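Local coordinates for 3-polyprenyl-4-hydroxybenzoate decarboxylase and related decarboxylases (Pelotomaculum thermopropionicum, PDB 6H6X), which is the prenylated-FMN-dependent UbiD-family enzyme HmfF, which interconverts 2,5-furandicarboxylic acid with 2-furoic acid and carbon dioxide, at residues R390-F395 and D413-D418; A334-E339 and K361-V366; V319-L324 and N371-E376. The protein carries 8 engineered substitutions. All coordinates share one frame; numbering follows the deposited sequence.

How the contacts relate
All three contacts lie in the C-terminal UbiD domain and reach one mixed five-stranded sheet. Across it the strands run 319-324, 333-338, 362-367, 414-418, 392-395, the first and last being the outermost within this chain. Contact 3 joins strand 319-324 to the turn leading into helix 375-385, contact 2 pairs two inner strands, and contact 1 pairs the last two. The centres of contacts 2 and 3 are about 7 Å apart, those of 1 and 3 about 18 Å. Along the chain, contact 2 is nested inside the loop closed by contact 3, and contact 1 follows both. Backbone bonding probably continues from contact to contact across the domain's sheet, with the calcium site at its 392-395/414-418 end.

Contact 1: residues R390-F395 and D413-D418; sequences RDVTIF and DKMGID. Engineered in segment 390-395: Thr393 (natural residue Phe), Phe395 (natural residue Val). With CA (calcium ion), chain J.
Asp391 and Asp418 share a calcium ion at one end of an antiparallel beta pair, strands 392-395 and 414-418. Asp391 gives a carboxylate oxygen, OD2, at 2.8 Å from the metal, whereas Asp418 gives its backbone O at 2.9 Å. A water and the carbonyl oxygens of Arg385 and Thr420 are the other ligands. The two carboxylates come close to each other, and a second water donates to both, at 2.8 Å from Asp391 OD1 and 2.7 Å from Asp418 OD2. In the next shell Arg390 folds back on its neighbour: NE, 3.1 Å from Asp391 OD1, meets that oxygen from above the carboxylate plane, though the oxygen lies in the guanidinium plane, and NH2 makes a salt bridge with the metal-binding OD2. Guanidinium, calcium and water together probably offset the repulsion between the carboxylates.

Beyond the site the strands zip together. Gly416 N reaches Thr393 O at 2.8 Å with an almost straight N-H...O angle of 172°; Thr393 N returns a bond to Gly416 O, and Phe395 and Lys414 form a second such antiparallel hydrogen-bonded pair. Thr393 and Phe395 are engineered. Val392, Ile394, Met415 and Ile417 share one face of the sheet, where Met415 also packs on Pro388 of the second subunit. Within the subunit, Val392 CG1 rests 3.9 Å from Met415 SD.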
loop_
_atom_site.group_PDB
_atom_site.type_symbol
_atom_site.label_atom_id
_atom_site.label_comp_id
_atom_site.label_asym_id
_atom_site.label_seq_id
_atom_site.Cartn_x
_atom_site.Cartn_y
_atom_site.Cartn_z
ATOM N N ARG B 390 3.493 25.532 -2.562
ATOM C CA ARG B 390 4.816 25.588 -3.167
ATOM C C ARG B 390 5.123 24.382 -4.113
ATOM O O ARG B 390 5.809 24.542 -5.090
ATOM C CB ARG B 390 5.835 25.572 -2.004
ATOM C CG ARG B 390 7.320 25.810 -2.376
ATOM C CD ARG B 390 8.222 25.664 -1.120
ATOM N NE ARG B 390 8.344 24.235 -0.738
ATOM C CZ ARG B 390 8.523 23.728 0.491
ATOM N NH1 ARG B 390 8.688 24.506 1.566
ATOM N NH2 ARG B 390 8.579 22.399 0.654
ATOM N N ASP B 391 4.647 23.179 -3.771
ATOM C CA ASP B 391 5.209 21.944 -4.325
ATOM C C ASP B 391 4.353 21.183 -5.361
ATOM O O ASP B 391 4.763 20.131 -5.814
ATOM C CB ASP B 391 5.556 21.015 -3.140
ATOM C CG ASP B 391 6.736 21.523 -2.319
ATOM O OD1 ASP B 391 7.650 22.210 -2.915
ATOM O OD2 ASP B 391 6.802 21.192 -1.096
ATOM N N VAL B 392 3.198 21.723 -5.729
ATOM C CA VAL B 392 2.255 21.115 -6.660
ATOM C C VAL B 392 2.097 21.975 -7.893
ATOM O O VAL B 392 1.753 23.124 -7.766
ATOM C CB VAL B 392 0.878 20.908 -6.051
ATOM C CG1 VAL B 392 -0.130 20.406 -7.074
ATOM C CG2 VAL B 392 0.921 19.930 -4.902
ATOM N N THR B 393 2.293 21.409 -9.081
ATOM C CA THR B 393 1.924 22.053 -10.323
ATOM C C THR B 393 0.831 21.222 -11.003
ATOM O O THR B 393 0.910 19.990 -11.040
ATOM C CB THR B 393 3.132 22.114 -11.272
ATOM O OG1 THR B 393 3.727 20.780 -11.340
ATOM C CG2 THR B 393 4.156 23.038 -10.770
ATOM N N ILE B 394 -0.135 21.911 -11.617
ATOM C CA ILE B 394 -1.202 21.328 -12.358
ATOM C C ILE B 394 -1.131 21.720 -13.826
ATOM O O ILE B 394 -0.810 22.882 -14.129
ATOM C CB ILE B 394 -2.487 21.805 -11.732
ATOM C CG1 ILE B 394 -2.629 21.232 -10.339
ATOM C CG2 ILE B 394 -3.717 21.446 -12.601
ATOM C CD1 ILE B 394 -3.719 21.876 -9.502
ATOM N N PHE B 395 -1.381 20.755 -14.739
ATOM C CA PHE B 395 -1.548 21.016 -16.183
ATOM C C PHE B 395 -2.998 20.760 -16.526
ATOM O O PHE B 395 -3.508 19.659 -16.301
ATOM C CB PHE B 395 -0.574 20.239 -17.070
ATOM C CG PHE B 395 0.897 20.631 -16.845
ATOM C CD1 PHE B 395 1.585 20.293 -15.647
ATOM C CD2 PHE B 395 1.613 21.381 -17.804
ATOM C CE1 PHE B 395 2.914 20.704 -15.422
ATOM C CE2 PHE B 395 2.956 21.763 -17.578
ATOM C CZ PHE B 395 3.603 21.429 -16.389
ATOM N N ASP B 413 -5.879 16.248 -17.887
ATOM C CA ASP B 413 -5.188 17.048 -16.875
ATOM C C ASP B 413 -4.074 16.216 -16.192
ATOM O O ASP B 413 -4.165 15.011 -16.154
ATOM C CB ASP B 413 -6.159 17.603 -15.842
ATOM C CG ASP B 413 -7.247 18.531 -16.445
ATOM O OD1 ASP B 413 -7.150 18.897 -17.625
ATOM O OD2 ASP B 413 -8.178 18.879 -15.689
ATOM N N LYS B 414 -3.072 16.892 -15.657
ATOM C CA LYS B 414 -1.913 16.253 -15.075
ATOM C C LYS B 414 -1.493 17.031 -13.865
ATOM O O LYS B 414 -1.781 18.248 -13.751
ATOM C CB LYS B 414 -0.718 16.282 -16.012
ATOM C CG LYS B 414 -0.906 15.650 -17.373
ATOM C CD LYS B 414 0.320 15.971 -18.241
ATOM C CE LYS B 414 0.177 15.619 -19.723
ATOM N NZ LYS B 414 -0.711 14.446 -19.961
ATOM N N MET B 415 -0.744 16.371 -12.985
ATOM C CA MET B 415 -0.287 16.982 -11.756
ATOM C C MET B 415 1.118 16.505 -11.412
ATOM O O MET B 415 1.432 15.295 -11.532
ATOM C CB MET B 415 -1.238 16.643 -10.631
ATOM C CG MET B 415 -0.873 17.296 -9.324
ATOM S SD MET B 415 -2.168 17.274 -8.080
ATOM C CE MET B 415 -2.584 15.558 -8.174
ATOM N N GLY B 416 1.953 17.411 -10.950
ATOM C CA GLY B 416 3.302 17.106 -10.427
ATOM C C GLY B 416 3.425 17.527 -8.972
ATOM O O GLY B 416 2.913 18.592 -8.582
ATOM N N ILE B 417 4.052 16.674 -8.165
ATOM C CA ILE B 417 4.257 16.854 -6.747
ATOM C C ILE B 417 5.771 16.734 -6.386
ATOM O O ILE B 417 6.445 15.688 -6.649
ATOM C CB ILE B 417 3.462 15.831 -5.920
ATOM C CG1 ILE B 417 1.934 15.988 -6.173
ATOM C CG2 ILE B 417 3.701 16.013 -4.462
ATOM C CD1 ILE B 417 1.070 14.945 -5.456
ATOM N N ASP B 418 6.305 17.771 -5.740
ATOM C CA ASP B 418 7.719 17.768 -5.275
ATOM C C ASP B 418 7.740 17.407 -3.851
ATOM O O ASP B 418 7.377 18.230 -3.008
ATOM C CB ASP B 418 8.315 19.180 -5.373
ATOM C CG ASP B 418 9.798 19.221 -4.972
ATOM O OD1 ASP B 418 10.350 18.254 -4.396
ATOM O OD2 ASP B 418 10.375 20.260 -5.242
HETATM CA CA CA J . 9.082 19.597 -1.147
HETATM O O HOH W 1 8.968 22.607 -5.316
HETATM O O HOH W 2 11.138 21.045 -2.046
#

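Contact 2: residues A334-E339 and K361-V366; sequences AVISIE and KHVVVV
Ala334 O is gripped from two directions: Val364 N donates to it at 2.8 Å, and a water donates at 3.1 Å. That same water lies in the plane of the His362 ring, 2.7 Å from ND1, and so ties the imidazole back to the neighbouring strand. From here strands 334-338 and 362-366 run parallel, their short axes 21° apart, with five backbone bonds passing alternately from one strand to the other; the last, Ile338 N to Val366 O, is 3.0 Å long.

Most side chains along the pair are aliphatic, Ser337 being an exception. On one face Ile336 CD1 reaches Val363 CG1 at 3.8 Å, the two side chains meeting obliquely, and Ile338 CD1 meets Val365 CG1 at the same 3.8 Å. Ile338 manages this because its CG1 lies between backbone N and carbonyl carbon (chi1 60°), which brings the branch over Val366 O and Val365. On the face opposite Ile336, Val335 CG1 and Val366 CG2 approach more loosely.

The pair forms the two strands of a beta-alpha-beta unit whose connecting helix, 345-356, packs on Ile336, Ile338, Val363 and Val365, while helix 375-385 lies against Val335, Val364 and Val366 and strand 319-324 flanks strand 333-338.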
loop_
_atom_site.group_PDB
_atom_site.type_symbol
_atom_site.label_atom_id
_atom_site.label_comp_id
_atom_site.label_asym_id
_atom_site.label_seq_id
_atom_site.Cartn_x
_atom_site.Cartn_y
_atom_site.Cartn_z
ATOM N N ALA B 334 3.738 8.085 -11.913
ATOM C CA ALA B 334 5.182 7.925 -11.809
ATOM C C ALA B 334 5.759 8.438 -10.487
ATOM O O ALA B 334 5.296 9.455 -9.944
ATOM C CB ALA B 334 5.840 8.555 -12.982
ATOM N N VAL B 335 6.654 7.645 -9.892
ATOM C CA VAL B 335 7.445 8.042 -8.755
ATOM C C VAL B 335 8.918 8.095 -9.200
ATOM O O VAL B 335 9.412 7.161 -9.846
ATOM C CB VAL B 335 7.261 7.116 -7.539
ATOM C CG1 VAL B 335 8.032 7.616 -6.339
ATOM C CG2 VAL B 335 5.805 7.021 -7.130
ATOM N N ILE B 336 9.610 9.210 -8.908
ATOM C CA ILE B 336 10.969 9.482 -9.394
ATOM C C ILE B 336 11.817 9.793 -8.196
ATOM O O ILE B 336 11.444 10.651 -7.434
ATOM C CB ILE B 336 11.003 10.649 -10.393
ATOM C CG1 ILE B 336 10.138 10.298 -11.586
ATOM C CG2 ILE B 336 12.424 10.917 -10.915
ATOM C CD1 ILE B 336 9.971 11.398 -12.555
ATOM N N SER B 337 12.897 9.044 -7.984
ATOM C CA SER B 337 13.886 9.367 -6.927
ATOM C C SER B 337 15.066 10.105 -7.551
ATOM O O SER B 337 15.536 9.740 -8.614
ATOM C CB SER B 337 14.388 8.113 -6.200
ATOM O OG SER B 337 15.050 7.324 -7.112
ATOM N N ILE B 338 15.479 11.197 -6.930
ATOM C CA ILE B 338 16.675 11.928 -7.341
ATOM C C ILE B 338 17.625 12.123 -6.174
ATOM O O ILE B 338 17.219 12.129 -5.027
ATOM C CB ILE B 338 16.330 13.293 -7.927
ATOM C CG1 ILE B 338 15.591 14.197 -6.934
ATOM C CG2 ILE B 338 15.555 13.149 -9.229
ATOM C CD1 ILE B 338 15.319 15.560 -7.566
ATOM N N GLU B 339 18.910 12.225 -6.466
ATOM C CA GLU B 339 19.906 12.627 -5.462
ATOM C C GLU B 339 20.036 14.098 -5.713
ATOM O O GLU B 339 20.792 14.520 -6.574
ATOM C CB GLU B 339 21.229 11.873 -5.636
ATOM C CG GLU B 339 22.305 12.230 -4.611
ATOM C CD GLU B 339 23.646 11.517 -4.915
ATOM O OE1 GLU B 339 24.229 11.823 -5.978
ATOM O OE2 GLU B 339 24.125 10.645 -4.130
ATOM N N LYS B 361 0.257 11.064 -15.891
ATOM C CA LYS B 361 -0.794 11.930 -15.444
ATOM C C LYS B 361 -0.431 12.596 -14.089
ATOM O O LYS B 361 -0.922 13.656 -13.747
ATOM C CB LYS B 361 -2.019 10.994 -15.242
ATOM C CG LYS B 361 -3.287 11.650 -15.564
ATOM C CD LYS B 361 -4.473 10.743 -15.345
ATOM C CE LYS B 361 -5.395 11.452 -14.376
ATOM N NZ LYS B 361 -6.745 10.832 -14.324
ATOM N N HIS B 362 0.316 11.887 -13.268
ATOM C CA HIS B 362 0.579 12.211 -11.884
ATOM C C HIS B 362 2.049 11.758 -11.613
ATOM O O HIS B 362 2.421 10.571 -11.893
ATOM C CB HIS B 362 -0.392 11.412 -11.073
ATOM C CG HIS B 362 -0.306 11.605 -9.585
ATOM N ND1 HIS B 362 0.629 10.967 -8.789
ATOM C CD2 HIS B 362 -1.142 12.230 -8.730
ATOM C CE1 HIS B 362 0.397 11.227 -7.515
ATOM N NE2 HIS B 362 -0.665 12.007 -7.448
ATOM N N VAL B 363 2.874 12.682 -11.122
ATOM C CA VAL B 363 4.291 12.438 -10.894
ATOM C C VAL B 363 4.609 12.873 -9.485
ATOM O O VAL B 363 4.264 14.004 -9.108
ATOM C CB VAL B 363 5.135 13.230 -11.881
ATOM C CG1 VAL B 363 6.624 12.919 -11.741
ATOM C CG2 VAL B 363 4.655 12.924 -13.274
ATOM N N VAL B 364 5.174 11.983 -8.687
ATOM C CA VAL B 364 5.825 12.391 -7.473
ATOM C C VAL B 364 7.348 12.221 -7.457
ATOM O O VAL B 364 7.869 11.167 -7.883
ATOM C CB VAL B 364 5.115 11.999 -6.159
ATOM C CG1 VAL B 364 3.745 11.336 -6.298
ATOM C CG2 VAL B 364 5.982 11.494 -5.068
ATOM N N VAL B 365 8.049 13.270 -6.995
ATOM C CA VAL B 365 9.534 13.255 -6.924
ATOM C C VAL B 365 9.943 13.140 -5.458
ATOM O O VAL B 365 9.417 13.837 -4.634
ATOM C CB VAL B 365 10.191 14.510 -7.561
ATOM C CG1 VAL B 365 11.730 14.412 -7.521
ATOM C CG2 VAL B 365 9.727 14.691 -8.989
ATOM N N VAL B 366 10.839 12.230 -5.133
ATOM C CA VAL B 366 11.316 12.057 -3.777
ATOM C C VAL B 366 12.853 11.976 -3.762
ATOM O O VAL B 366 13.485 11.792 -4.795
ATOM C CB VAL B 366 10.754 10.816 -3.093
ATOM C CG1 VAL B 366 9.239 10.922 -3.030
ATOM C CG2 VAL B 366 11.145 9.549 -3.856
HETATM O O HOH W 3 2.507 9.047 -8.564
#

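Contact 3: residues V319-L324 and N371-E376; sequences VKNVHL and NIFDPE
His323 and Phe373 form the aromatic part of this contact, an edge-to-face pair with ring centroids 4.6 Å apart and planes at 53°. The phenyl comes edge on: its CD1 stands 3.4 Å above the imidazole plane, over the ring centre. His323 CG is anti to the backbone N (chi1 -179°), which sets the imidazole against Ile372 O and the Phe373 edge. The phenyl ring also meets an amide: that of Asn321 lies steeply turned against it, ND2 approaching in the ring plane at its edge, 3.6 Å from Phe373 CE2.

One hydrogen bond crosses the gap. His323 ND1 donates to Ile372 O at 3.3 Å, a long and somewhat bent bond (146° at the hydrogen) in which the donor sits above the carbonyl plane and the oxygen is tilted from the ring plane. The imidazole is thus held by its rim on one residue and by its face on the next. With an alanine here, Ile372 O would probably be left without this donor and the Phe373 ring, missing the face it leans on, would be freer to turn.

The receiving piece is a type I beta turn from Asn371 to Asp374, combined with an Asx turn in which Asn371 OD1 accepts from Phe373 N at 3.1 Å. Asp374 then stands at the N-cap of helix 375-385, its side chain making a weak capping bond to Glu376 N. The strand side is shaped by a classic beta bulge, Lys320 and Asn321 facing Ser337.

Apolar contact comes from Ile372, whose CD1 wedges against the strand, 3.5 Å from His323 CB and 3.6 Å from Val322 C. Its other neighbours include Val335 and Ser337 on the next strand.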
loop_
_atom_site.group_PDB
_atom_site.type_symbol
_atom_site.label_atom_id
_atom_site.label_comp_id
_atom_site.label_asym_id
_atom_site.label_seq_id
_atom_site.Cartn_x
_atom_site.Cartn_y
_atom_site.Cartn_z
ATOM N N VAL B 319 19.037 11.748 -11.289
ATOM C CA VAL B 319 18.017 10.679 -11.132
ATOM C C VAL B 319 18.626 9.345 -10.726
ATOM O O VAL B 319 19.533 8.896 -11.347
ATOM C CB VAL B 319 17.191 10.521 -12.433
ATOM C CG1 VAL B 319 18.026 9.864 -13.536
ATOM C CG2 VAL B 319 15.919 9.737 -12.177
ATOM N N LYS B 320 18.141 8.731 -9.657
ATOM C CA LYS B 320 18.565 7.390 -9.257
ATOM C C LYS B 320 17.608 6.303 -9.834
ATOM O O LYS B 320 18.073 5.250 -10.288
ATOM C CB LYS B 320 18.604 7.286 -7.745
ATOM N N ASN B 321 16.283 6.512 -9.761
ATOM C CA ASN B 321 15.332 5.483 -10.211
ATOM C C ASN B 321 13.965 6.053 -10.578
ATOM O O ASN B 321 13.648 7.213 -10.259
ATOM C CB ASN B 321 15.176 4.417 -9.132
ATOM C CG ASN B 321 15.050 2.978 -9.718
ATOM O OD1 ASN B 321 14.771 2.724 -10.939
ATOM N ND2 ASN B 321 15.293 2.031 -8.842
ATOM N N VAL B 322 13.177 5.246 -11.279
ATOM C CA VAL B 322 11.803 5.572 -11.657
ATOM C C VAL B 322 10.944 4.326 -11.460
ATOM O O VAL B 322 11.451 3.203 -11.516
ATOM C CB VAL B 322 11.738 6.072 -13.093
ATOM C CG1 VAL B 322 12.718 7.236 -13.302
ATOM C CG2 VAL B 322 12.044 4.972 -14.095
ATOM N N HIS B 323 9.677 4.546 -11.141
ATOM C CA HIS B 323 8.685 3.496 -10.972
ATOM C C HIS B 323 7.309 4.017 -11.479
ATOM O O HIS B 323 6.809 5.077 -11.048
ATOM C CB HIS B 323 8.587 3.142 -9.509
ATOM C CG HIS B 323 7.612 2.055 -9.201
ATOM N ND1 HIS B 323 6.875 2.028 -8.038
ATOM C CD2 HIS B 323 7.287 0.929 -9.876
ATOM C CE1 HIS B 323 6.133 0.934 -8.011
ATOM N NE2 HIS B 323 6.373 0.241 -9.114
ATOM N N LEU B 324 6.718 3.280 -12.395
ATOM C CA LEU B 324 5.306 3.411 -12.731
ATOM C C LEU B 324 4.503 2.488 -11.845
ATOM O O LEU B 324 4.605 1.282 -11.969
ATOM C CB LEU B 324 5.074 3.113 -14.207
ATOM C CG LEU B 324 5.745 4.100 -15.135
ATOM C CD1 LEU B 324 5.749 3.620 -16.582
ATOM C CD2 LEU B 324 5.068 5.469 -15.041
ATOM N N ASN B 371 12.381 4.520 -0.602
ATOM C CA ASN B 371 12.147 3.374 -1.487
ATOM C C ASN B 371 10.819 3.639 -2.256
ATOM O O ASN B 371 9.693 3.544 -1.699
ATOM C CB ASN B 371 12.094 2.092 -0.652
ATOM C CG ASN B 371 11.730 0.872 -1.451
ATOM O OD1 ASN B 371 11.692 0.882 -2.696
ATOM N ND2 ASN B 371 11.395 -0.186 -0.735
ATOM N N ILE B 372 10.972 3.962 -3.516
ATOM C CA ILE B 372 9.885 4.317 -4.372
ATOM C C ILE B 372 8.986 3.173 -4.764
ATOM O O ILE B 372 7.868 3.436 -5.272
ATOM C CB ILE B 372 10.355 5.010 -5.650
ATOM C CG1 ILE B 372 11.176 4.088 -6.517
ATOM C CG2 ILE B 372 11.133 6.276 -5.311
ATOM C CD1 ILE B 372 11.384 4.594 -7.894
ATOM N N PHE B 373 9.441 1.938 -4.525
ATOM C CA PHE B 373 8.630 0.743 -4.767
ATOM C C PHE B 373 7.756 0.392 -3.592
ATOM O O PHE B 373 6.999 -0.572 -3.686
ATOM C CB PHE B 373 9.507 -0.469 -5.145
ATOM C CG PHE B 373 10.350 -0.202 -6.340
ATOM C CD1 PHE B 373 9.768 -0.183 -7.579
ATOM C CD2 PHE B 373 11.687 0.151 -6.209
ATOM C CE1 PHE B 373 10.505 0.133 -8.697
ATOM C CE2 PHE B 373 12.419 0.489 -7.317
ATOM C CZ PHE B 373 11.835 0.460 -8.570
ATOM N N ASP B 374 7.855 1.157 -2.506
ATOM C CA ASP B 374 7.047 0.984 -1.305
ATOM C C ASP B 374 6.068 2.156 -1.214
ATOM O O ASP B 374 6.480 3.281 -0.811
ATOM C CB ASP B 374 7.954 0.962 -0.087
ATOM C CG ASP B 374 7.210 0.723 1.199
ATOM O OD1 ASP B 374 5.959 0.889 1.233
ATOM O OD2 ASP B 374 7.917 0.372 2.181
ATOM N N PRO B 375 4.769 1.910 -1.545
ATOM C CA PRO B 375 3.801 3.049 -1.579
ATOM C C PRO B 375 3.659 3.752 -0.224
ATOM O O PRO B 375 3.423 4.928 -0.199
ATOM C CB PRO B 375 2.447 2.419 -2.047
ATOM C CG PRO B 375 2.715 0.948 -2.229
ATOM C CD PRO B 375 4.155 0.613 -1.904
ATOM N N GLU B 376 3.795 3.032 0.885
ATOM C CA GLU B 376 3.633 3.645 2.195
ATOM C C GLU B 376 4.753 4.708 2.503
ATOM O O GLU B 376 4.530 5.723 3.185
ATOM C CB GLU B 376 3.606 2.573 3.281
ATOM C CG GLU B 376 3.157 3.126 4.640
ATOM C CD GLU B 376 2.941 2.016 5.703
ATOM O OE1 GLU B 376 2.778 0.802 5.366
ATOM O OE2 GLU B 376 2.918 2.364 6.900
#